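Local coordinates for protein alpha,alpha-trehalose-phosphate synthase (UDP-forming) (Burkholderia xenovorans, PDB 5HXA) that belongs to glycosyltransferase family 20 and has the GT-B fold, two Rossmann-like domains facing each other across a cleft, at residues L32-L37 with N447-W452; F145-R150 with L181-C186; Y188-F193 with D454-D459. All blocks are in the same frame, centred on the assembly; numbering follows the deposited sequence.

Overall arrangement
All three contacts lie in the domain built on the ten-stranded mixed sheet, and none touches the second chain of the assembly. Contacts 1 and 3 share helix 449-461, which follows the six-stranded domain in the chain and comes back to the first one; its start meets helix 32-43 and its later turns meet strand 190-193, with centres about 13 Å apart. Contact 2, helix 145-151 against helix 178-185, is nested in sequence between the two segments of contact 1 and comes wholly before contact 3. Centre to centre it is about 15 Å from contact 3, joined by the R150-D189 salt bridge, and about 25 Å from contact 1. The last helix ties the chain's end to its first half.

Contact 1 (L32-L37 with N447-W452); sequences LAIGVL and NNLSVW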
loop_
_atom_site.group_PDB
_atom_site.type_symbol
_atom_site.label_atom_id
_atom_site.label_comp_id
_atom_site.label_asym_id
_atom_site.label_seq_id
_atom_site.Cartn_x
_atom_site.Cartn_y
_atom_site.Cartn_z
ATOM N N LEU A 32 -26.918 -5.983 4.951
ATOM C CA LEU A 32 -27.168 -6.722 3.717
ATOM C C LEU A 32 -28.652 -7.031 3.569
ATOM O O LEU A 32 -29.191 -6.999 2.455
ATOM C CB LEU A 32 -26.348 -8.014 3.684
ATOM C CG LEU A 32 -26.482 -8.872 2.420
ATOM C CD1 LEU A 32 -26.149 -8.067 1.166
ATOM C CD2 LEU A 32 -25.590 -10.089 2.511
ATOM N N ALA A 33 -29.324 -7.293 4.698
ATOM C CA ALA A 33 -30.736 -7.668 4.692
ATOM C C ALA A 33 -31.585 -6.638 3.964
ATOM O O ALA A 33 -32.382 -6.985 3.086
ATOM C CB ALA A 33 -31.230 -7.846 6.128
ATOM N N ILE A 34 -31.427 -5.358 4.312
ATOM C CA ILE A 34 -32.186 -4.323 3.624
ATOM C C ILE A 34 -31.830 -4.285 2.140
ATOM O O ILE A 34 -32.653 -3.876 1.313
ATOM C CB ILE A 34 -31.966 -2.953 4.303
ATOM C CG1 ILE A 34 -33.033 -1.954 3.856
ATOM C CG2 ILE A 34 -30.580 -2.408 4.007
ATOM C CD1 ILE A 34 -34.447 -2.398 4.158
ATOM N N GLY A 35 -30.631 -4.747 1.774
ATOM C CA GLY A 35 -30.245 -4.741 0.376
ATOM C C GLY A 35 -30.862 -5.849 -0.454
ATOM O O GLY A 35 -31.099 -5.660 -1.650
ATOM N N VAL A 36 -31.143 -7.004 0.151
ATOM C CA VAL A 36 -31.544 -8.184 -0.609
ATOM C C VAL A 36 -32.945 -8.681 -0.279
ATOM O O VAL A 36 -33.551 -9.360 -1.126
ATOM C CB VAL A 36 -30.530 -9.339 -0.426
ATOM C CG1 VAL A 36 -29.146 -8.936 -0.898
ATOM C CG2 VAL A 36 -30.507 -9.807 1.023
ATOM N N LEU A 37 -33.490 -8.385 0.903
ATOM C CA LEU A 37 -34.668 -9.112 1.376
ATOM C C LEU A 37 -35.882 -8.893 0.473
ATOM O O LEU A 37 -36.689 -9.809 0.276
ATOM C CB LEU A 37 -34.990 -8.707 2.812
ATOM C CG LEU A 37 -36.152 -9.479 3.435
ATOM C CD1 LEU A 37 -35.801 -10.962 3.541
ATOM C CD2 LEU A 37 -36.536 -8.894 4.793
ATOM N N ASN A 447 -29.736 7.230 -7.122
ATOM C CA ASN A 447 -29.034 5.955 -7.055
ATOM C C ASN A 447 -29.246 5.311 -5.693
ATOM O O ASN A 447 -28.288 5.003 -4.981
ATOM C CB ASN A 447 -27.552 6.161 -7.375
ATOM C CG ASN A 447 -27.366 6.865 -8.712
ATOM O OD1 ASN A 447 -26.955 8.028 -8.772
ATOM N ND2 ASN A 447 -27.733 6.180 -9.791
ATOM N N ASN A 448 -30.508 5.088 -5.336
ATOM C CA ASN A 448 -30.843 4.549 -4.030
ATOM C C ASN A 448 -30.607 3.038 -4.010
ATOM O O ASN A 448 -30.267 2.416 -5.022
ATOM C CB ASN A 448 -32.287 4.905 -3.661
ATOM C CG ASN A 448 -33.316 4.253 -4.583
ATOM O OD1 ASN A 448 -33.436 3.033 -4.635
ATOM N ND2 ASN A 448 -34.080 5.074 -5.294
ATOM N N LEU A 449 -30.816 2.440 -2.835
ATOM C CA LEU A 449 -30.498 1.029 -2.641
ATOM C C LEU A 449 -31.274 0.119 -3.594
ATOM O O LEU A 449 -30.752 -0.924 -4.012
ATOM C CB LEU A 449 -30.771 0.643 -1.188
ATOM C CG LEU A 449 -30.340 -0.747 -0.732
ATOM C CD1 LEU A 449 -28.869 -0.975 -1.033
ATOM C CD2 LEU A 449 -30.630 -0.885 0.759
ATOM N N SER A 450 -32.516 0.479 -3.948
ATOM C CA SER A 450 -33.266 -0.347 -4.895
ATOM C C SER A 450 -32.605 -0.352 -6.264
ATOM O O SER A 450 -32.573 -1.387 -6.940
ATOM C CB SER A 450 -34.713 0.136 -5.022
ATOM O OG SER A 450 -35.451 -0.203 -3.867
ATOM N N VAL A 451 -32.080 0.802 -6.695
ATOM C CA VAL A 451 -31.383 0.873 -7.977
ATOM C C VAL A 451 -30.166 -0.039 -7.963
ATOM O O VAL A 451 -29.915 -0.780 -8.918
ATOM C CB VAL A 451 -31.002 2.331 -8.306
ATOM C CG1 VAL A 451 -30.095 2.386 -9.541
ATOM C CG2 VAL A 451 -32.251 3.164 -8.534
ATOM N N TRP A 452 -29.408 -0.016 -6.869
ATOM C CA TRP A 452 -28.259 -0.905 -6.721
ATOM C C TRP A 452 -28.658 -2.362 -6.923
ATOM O O TRP A 452 -28.069 -3.081 -7.740
ATOM C CB TRP A 452 -27.645 -0.704 -5.337
ATOM C CG TRP A 452 -26.562 -1.681 -4.989
ATOM C CD1 TRP A 452 -25.269 -1.641 -5.408
ATOM C CD2 TRP A 452 -26.676 -2.833 -4.138
ATOM N NE1 TRP A 452 -24.566 -2.693 -4.878
ATOM C CE2 TRP A 452 -25.403 -3.443 -4.094
ATOM C CE3 TRP A 452 -27.725 -3.408 -3.414
ATOM C CZ2 TRP A 452 -25.150 -4.601 -3.351
ATOM C CZ3 TRP A 452 -27.472 -4.554 -2.665
ATOM C CH2 TRP A 452 -26.190 -5.138 -2.643
#
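L449 and W452, on the first turn of helix 449-461, reach across to I34 and G35 on helix 32-43. In the two-domain GT-B fold this is where the last helix of the chain returns to the amino-terminal domain.

The apolar part rests on L449. With CG anti to the backbone N (chi1 -173°), its isobutyl group is sent across the gap, and the branch L449 CD2 comes 3.6 Å from I34 CG2. The two side chains cross obliquely, I34 being the exposed one of the pair. L449 CD2 also closes on the backbone, 3.7 Å from I34 O and 3.9 Å from G35 CA. G35 has no side chain, and that lets both neighbours approach the helix itself.

The aromatic part is W452, which presents the edge of its six-membered ring. The indole also meets other rings: F161 edge-to-face, and W136 with the planes at about 40°.

No hydrogen bond crosses the contact; the later segment has a capping interaction of its own and a link to Y237. N448 is the N-cap of helix 449-461, and its OD1 takes two weak bonds, from S450 N at 2.8 Å and from V451 N at 3.3 Å. S450 OG is bonded to the hydroxyl of Y237, whose side chain also touches I34 and L449.

One polar atom is left without a partner: G35 O is buried with no hydrogen bond in the model, and what faces it is W452 CZ3, 3.9 Å away in the plane of the ring.

Contact 2 (F145-R150 with L181-C186); sequences FARCLR and LVKAMC
The guanidinium of R147 has K183 over one face and a water at its edge. K183 CE sits above that face, 3.8 Å from R147 NH1, while water 2 lies in the plane and accepts from NH1 at 3.0 Å. The same water donates to K183 O at 2.7 Å, so one lysine meets the arginine twice, through its methylene and, by way of water, through its backbone.

Closer to the backbone, the aliphatic part of R147 runs alongside A184. R147 CB already lies against A184 CB; with CG anti to the backbone N (chi1 178°) and the chain extended as far as NE, R147 CD also packs on A184 CB, at 3.9 Å. The two segments come nearest here, with R147 CA and A184 CA 5.3 Å apart. A second water bridges the backbones: water 1 accepts from R147 N at 2.9 Å and donates to A184 O at 2.7 Å. Around the pair, A146 and L149 pack on strand 158-161, V182 and M185 on helix 196-208.

No direct hydrogen bond links the segments, and R147 NH2 and K183 NZ, both probably positive, stand 4.4 Å apart. Attraction therefore comes from methylene packing and the two bridging waters, and the repulsion is probably softened by solvent and by E151, a long, weak ion-pair partner of R147 NE.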
loop_
_atom_site.group_PDB
_atom_site.type_symbol
_atom_site.label_atom_id
_atom_site.label_comp_id
_atom_site.label_asym_id
_atom_site.label_seq_id
_atom_site.Cartn_x
_atom_site.Cartn_y
_atom_site.Cartn_z
ATOM N N PHE A 145 -16.130 -19.229 -4.202
ATOM C CA PHE A 145 -17.368 -19.997 -4.066
ATOM C C PHE A 145 -17.946 -20.392 -5.426
ATOM O O PHE A 145 -18.453 -21.509 -5.590
ATOM C CB PHE A 145 -18.383 -19.179 -3.259
ATOM C CG PHE A 145 -19.573 -19.969 -2.791
ATOM C CD1 PHE A 145 -19.464 -20.847 -1.718
ATOM C CD2 PHE A 145 -20.797 -19.838 -3.426
ATOM C CE1 PHE A 145 -20.567 -21.588 -1.287
ATOM C CE2 PHE A 145 -21.903 -20.569 -3.003
ATOM C CZ PHE A 145 -21.791 -21.438 -1.930
ATOM N N ALA A 146 -17.897 -19.491 -6.415
ATOM C CA ALA A 146 -18.427 -19.854 -7.732
ATOM C C ALA A 146 -17.601 -20.965 -8.374
ATOM O O ALA A 146 -18.157 -21.848 -9.037
ATOM C CB ALA A 146 -18.487 -18.638 -8.653
ATOM N N ARG A 147 -16.280 -20.944 -8.193
ATOM C CA ARG A 147 -15.473 -22.020 -8.763
ATOM C C ARG A 147 -15.796 -23.354 -8.098
ATOM O O ARG A 147 -15.870 -24.391 -8.770
ATOM C CB ARG A 147 -13.976 -21.704 -8.649
ATOM C CG ARG A 147 -13.118 -22.845 -9.200
ATOM C CD ARG A 147 -11.690 -22.441 -9.502
ATOM N NE ARG A 147 -10.945 -23.526 -10.145
ATOM C CZ ARG A 147 -10.798 -23.665 -11.462
ATOM N NH1 ARG A 147 -11.340 -22.783 -12.294
ATOM N NH2 ARG A 147 -10.101 -24.684 -11.952
ATOM N N CYS A 148 -16.002 -23.348 -6.778
ATOM C CA CYS A 148 -16.466 -24.561 -6.109
ATOM C C CYS A 148 -17.782 -25.046 -6.701
ATOM O O CYS A 148 -17.988 -26.254 -6.877
ATOM C CB CYS A 148 -16.622 -24.315 -4.607
ATOM S SG CYS A 148 -15.091 -23.967 -3.726
ATOM N N LEU A 149 -18.693 -24.125 -7.012
ATOM C CA LEU A 149 -19.967 -24.556 -7.587
ATOM C C LEU A 149 -19.773 -25.131 -8.986
ATOM O O LEU A 149 -20.337 -26.185 -9.306
ATOM C CB LEU A 149 -20.968 -23.397 -7.600
ATOM C CG LEU A 149 -21.568 -23.016 -6.236
ATOM C CD1 LEU A 149 -22.391 -21.738 -6.350
ATOM C CD2 LEU A 149 -22.408 -24.171 -5.630
ATOM N N ARG A 150 -18.967 -24.468 -9.829
ATOM C CA ARG A 150 -18.724 -24.982 -11.181
ATOM C C ARG A 150 -18.122 -26.378 -11.136
ATOM O O ARG A 150 -18.432 -27.229 -11.979
ATOM C CB ARG A 150 -17.784 -24.058 -11.965
ATOM C CG ARG A 150 -18.231 -22.606 -12.069
ATOM C CD ARG A 150 -19.628 -22.478 -12.673
ATOM N NE ARG A 150 -19.936 -21.066 -12.877
ATOM C CZ ARG A 150 -21.152 -20.574 -13.095
ATOM N NH1 ARG A 150 -22.212 -21.377 -13.155
ATOM N NH2 ARG A 150 -21.303 -19.266 -13.263
ATOM N N LEU A 181 -6.825 -17.022 -6.592
ATOM C CA LEU A 181 -8.051 -16.339 -6.190
ATOM C C LEU A 181 -8.684 -15.594 -7.358
ATOM O O LEU A 181 -9.900 -15.658 -7.553
ATOM C CB LEU A 181 -7.754 -15.378 -5.039
ATOM C CG LEU A 181 -7.453 -16.039 -3.678
ATOM C CD1 LEU A 181 -6.926 -15.006 -2.677
ATOM C CD2 LEU A 181 -8.676 -16.776 -3.117
ATOM N N VAL A 182 -7.885 -14.858 -8.137
ATOM C CA VAL A 182 -8.464 -14.137 -9.274
ATOM C C VAL A 182 -9.013 -15.116 -10.301
ATOM O O VAL A 182 -10.103 -14.915 -10.850
ATOM C CB VAL A 182 -7.436 -13.182 -9.904
ATOM C CG1 VAL A 182 -8.004 -12.586 -11.199
ATOM C CG2 VAL A 182 -7.069 -12.068 -8.894
ATOM N N LYS A 183 -8.264 -16.188 -10.587
ATOM C CA LYS A 183 -8.772 -17.215 -11.490
ATOM C C LYS A 183 -10.125 -17.734 -11.017
ATOM O O LYS A 183 -11.085 -17.806 -11.793
ATOM C CB LYS A 183 -7.770 -18.368 -11.601
ATOM C CG LYS A 183 -8.335 -19.545 -12.432
ATOM C CD LYS A 183 -7.271 -20.614 -12.696
ATOM C CE LYS A 183 -7.843 -21.780 -13.505
ATOM N NZ LYS A 183 -6.758 -22.700 -13.964
ATOM N N ALA A 184 -10.226 -18.074 -9.726
ATOM C CA ALA A 184 -11.488 -18.585 -9.198
ATOM C C ALA A 184 -12.598 -17.552 -9.318
ATOM O O ALA A 184 -13.751 -17.900 -9.593
ATOM C CB ALA A 184 -11.321 -19.026 -7.743
ATOM N N MET A 185 -12.279 -16.272 -9.113
ATOM C CA MET A 185 -13.312 -15.243 -9.225
ATOM C C MET A 185 -13.944 -15.207 -10.618
ATOM O O MET A 185 -15.102 -14.802 -10.758
ATOM C CB MET A 185 -12.739 -13.867 -8.885
ATOM C CG MET A 185 -12.468 -13.657 -7.382
ATOM S SD MET A 185 -11.570 -12.125 -7.082
ATOM C CE MET A 185 -12.879 -10.889 -7.218
ATOM N N CYS A 186 -13.206 -15.596 -11.658
ATOM C CA CYS A 186 -13.769 -15.550 -13.005
ATOM C C CYS A 186 -14.703 -16.721 -13.309
ATOM O O CYS A 186 -15.210 -16.817 -14.438
ATOM C CB CYS A 186 -12.636 -15.470 -14.033
ATOM S SG CYS A 186 -11.726 -13.874 -13.930
HETATM O O HOH W 1 -15.260 -18.285 -7.429
HETATM O O HOH W 2 -12.334 -20.012 -12.714
#

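Contact 3 (Y188-F193 with D454-D459); sequences YDVIGF and DTFLAD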
loop_
_atom_site.group_PDB
_atom_site.type_symbol
_atom_site.label_atom_id
_atom_site.label_comp_id
_atom_site.label_asym_id
_atom_site.label_seq_id
_atom_site.Cartn_x
_atom_site.Cartn_y
_atom_site.Cartn_z
ATOM N N TYR A 188 -17.440 -16.694 -11.650
ATOM C CA TYR A 188 -18.658 -15.898 -11.587
ATOM C C TYR A 188 -19.026 -15.369 -12.971
ATOM O O TYR A 188 -18.154 -14.990 -13.762
ATOM C CB TYR A 188 -18.474 -14.713 -10.623
ATOM C CG TYR A 188 -18.445 -15.099 -9.145
ATOM C CD1 TYR A 188 -19.623 -15.419 -8.470
ATOM C CD2 TYR A 188 -17.248 -15.108 -8.425
ATOM C CE1 TYR A 188 -19.611 -15.771 -7.118
ATOM C CE2 TYR A 188 -17.220 -15.459 -7.069
ATOM C CZ TYR A 188 -18.402 -15.796 -6.432
ATOM O OH TYR A 188 -18.384 -16.150 -5.104
ATOM N N ASP A 189 -20.336 -15.321 -13.252
ATOM C CA ASP A 189 -20.830 -14.708 -14.484
ATOM C C ASP A 189 -20.851 -13.187 -14.408
ATOM O O ASP A 189 -20.697 -12.521 -15.435
ATOM C CB ASP A 189 -22.243 -15.198 -14.803
ATOM C CG ASP A 189 -22.288 -16.675 -15.104
ATOM O OD1 ASP A 189 -21.665 -17.096 -16.107
ATOM O OD2 ASP A 189 -22.945 -17.412 -14.340
ATOM N N VAL A 190 -21.085 -12.628 -13.223
ATOM C CA VAL A 190 -21.126 -11.186 -13.003
ATOM C C VAL A 190 -20.311 -10.889 -11.748
ATOM O O VAL A 190 -20.479 -11.558 -10.721
ATOM C CB VAL A 190 -22.573 -10.668 -12.841
ATOM C CG1 VAL A 190 -22.593 -9.137 -12.606
ATOM C CG2 VAL A 190 -23.441 -11.056 -14.050
ATOM N N ILE A 191 -19.427 -9.902 -11.828
ATOM C CA ILE A 191 -18.685 -9.438 -10.665
ATOM C C ILE A 191 -18.952 -7.949 -10.508
ATOM O O ILE A 191 -18.720 -7.171 -11.441
ATOM C CB ILE A 191 -17.177 -9.705 -10.785
ATOM C CG1 ILE A 191 -16.886 -11.207 -10.857
ATOM C CG2 ILE A 191 -16.452 -9.093 -9.583
ATOM C CD1 ILE A 191 -15.388 -11.509 -11.002
ATOM N N GLY A 192 -19.424 -7.554 -9.332
ATOM C CA GLY A 192 -19.672 -6.158 -9.010
ATOM C C GLY A 192 -18.717 -5.670 -7.934
ATOM O O GLY A 192 -18.393 -6.405 -6.994
ATOM N N PHE A 193 -18.270 -4.427 -8.087
ATOM C CA PHE A 193 -17.424 -3.731 -7.129
ATOM C C PHE A 193 -18.104 -2.428 -6.729
ATOM O O PHE A 193 -19.059 -1.981 -7.369
ATOM C CB PHE A 193 -16.039 -3.426 -7.719
ATOM C CG PHE A 193 -15.240 -4.653 -8.097
ATOM C CD1 PHE A 193 -14.539 -5.367 -7.129
ATOM C CD2 PHE A 193 -15.160 -5.069 -9.418
ATOM C CE1 PHE A 193 -13.783 -6.486 -7.475
ATOM C CE2 PHE A 193 -14.401 -6.182 -9.774
ATOM C CZ PHE A 193 -13.725 -6.897 -8.801
ATOM N N ASP A 454 -31.498 -3.628 -8.185
ATOM C CA ASP A 454 -32.140 -3.945 -9.457
ATOM C C ASP A 454 -31.146 -3.922 -10.611
ATOM O O ASP A 454 -31.279 -4.707 -11.558
ATOM C CB ASP A 454 -33.291 -2.986 -9.734
ATOM C CG ASP A 454 -34.461 -3.188 -8.783
ATOM O OD1 ASP A 454 -34.528 -4.250 -8.127
ATOM O OD2 ASP A 454 -35.309 -2.281 -8.703
ATOM N N THR A 455 -30.160 -3.019 -10.569
ATOM C CA THR A 455 -29.193 -2.979 -11.660
ATOM C C THR A 455 -28.306 -4.212 -11.632
ATOM O O THR A 455 -28.013 -4.796 -12.682
ATOM C CB THR A 455 -28.335 -1.708 -11.606
ATOM O OG1 THR A 455 -27.668 -1.643 -10.346
ATOM C CG2 THR A 455 -29.196 -0.463 -11.792
ATOM N N PHE A 456 -27.872 -4.628 -10.448
ATOM C CA PHE A 456 -27.065 -5.842 -10.379
ATOM C C PHE A 456 -27.876 -7.048 -10.843
ATOM O O PHE A 456 -27.405 -7.856 -11.654
ATOM C CB PHE A 456 -26.532 -6.059 -8.960
ATOM C CG PHE A 456 -25.535 -7.184 -8.877
ATOM C CD1 PHE A 456 -25.966 -8.496 -8.703
ATOM C CD2 PHE A 456 -24.180 -6.939 -9.038
ATOM C CE1 PHE A 456 -25.059 -9.540 -8.670
ATOM C CE2 PHE A 456 -23.259 -7.980 -8.996
ATOM C CZ PHE A 456 -23.703 -9.281 -8.812
ATOM N N LEU A 457 -29.111 -7.171 -10.354
ATOM C CA LEU A 457 -29.914 -8.348 -10.673
ATOM C C LEU A 457 -30.297 -8.401 -12.152
ATOM O O LEU A 457 -30.415 -9.495 -12.716
ATOM C CB LEU A 457 -31.162 -8.386 -9.787
ATOM C CG LEU A 457 -30.913 -8.761 -8.315
ATOM C CD1 LEU A 457 -32.211 -8.710 -7.524
ATOM C CD2 LEU A 457 -30.270 -10.139 -8.202
ATOM N N ALA A 458 -30.488 -7.246 -12.805
ATOM C CA ALA A 458 -30.775 -7.264 -14.240
ATOM C C ALA A 458 -29.593 -7.820 -15.026
ATOM O O ALA A 458 -29.781 -8.568 -15.987
ATOM C CB ALA A 458 -31.132 -5.863 -14.740
ATOM N N ASP A 459 -28.367 -7.465 -14.633
ATOM C CA ASP A 459 -27.198 -8.048 -15.288
ATOM C C ASP A 459 -27.121 -9.547 -15.032
ATOM O O ASP A 459 -26.789 -10.319 -15.937
ATOM C CB ASP A 459 -25.914 -7.358 -14.812
ATOM C CG ASP A 459 -25.766 -5.950 -15.373
ATOM O OD1 ASP A 459 -26.447 -5.638 -16.362
ATOM O OD2 ASP A 459 -24.976 -5.153 -14.827
#
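V190 and F456 form the tight part of this contact, where the back-folding carboxy-terminal helix lies on a strand of the Rossmann-like sheet. A chi1 of 180° turns V190 CG1 away from its own N and onto the ring, where it meets F456 CE2 at 3.8 Å, the two side chains passing alongside with opposite headings. The same corner of the ring reaches the strand backbone two residues on: G192 N lies in the ring plane, 3.9 Å from F456 CE2. Since G192 carries no side chain, the phenyl edge can come right down onto the strand. Rings outside the segments fix its rotation, W136 stacking on it and Y232 meeting it edge-to-face.

Around D459 the fit is looser. D459 CB stays 4.4 Å from V190 CG1, and the nearer approach is to the helix backbone, with V190 CG2 3.9 Å from D459 O. The carboxylate looks elsewhere: OD2 is hydrogen-bonded to the hydroxyl of Y232, and a 1,2-ethanediol, probably from the crystallisation liquor, lies about 5 Å from the side chain.

The helix runs nearly antiparallel to the strand, at 160°, with the axes of the two short segments 9.5 Å apart. Strand 190-193 is itself an inner strand, between 158-161 and 225-231. V190 and G192 face helix 449-461, while I191 and F193 point away and pack on helix 196-208, leaving the strand between two helices.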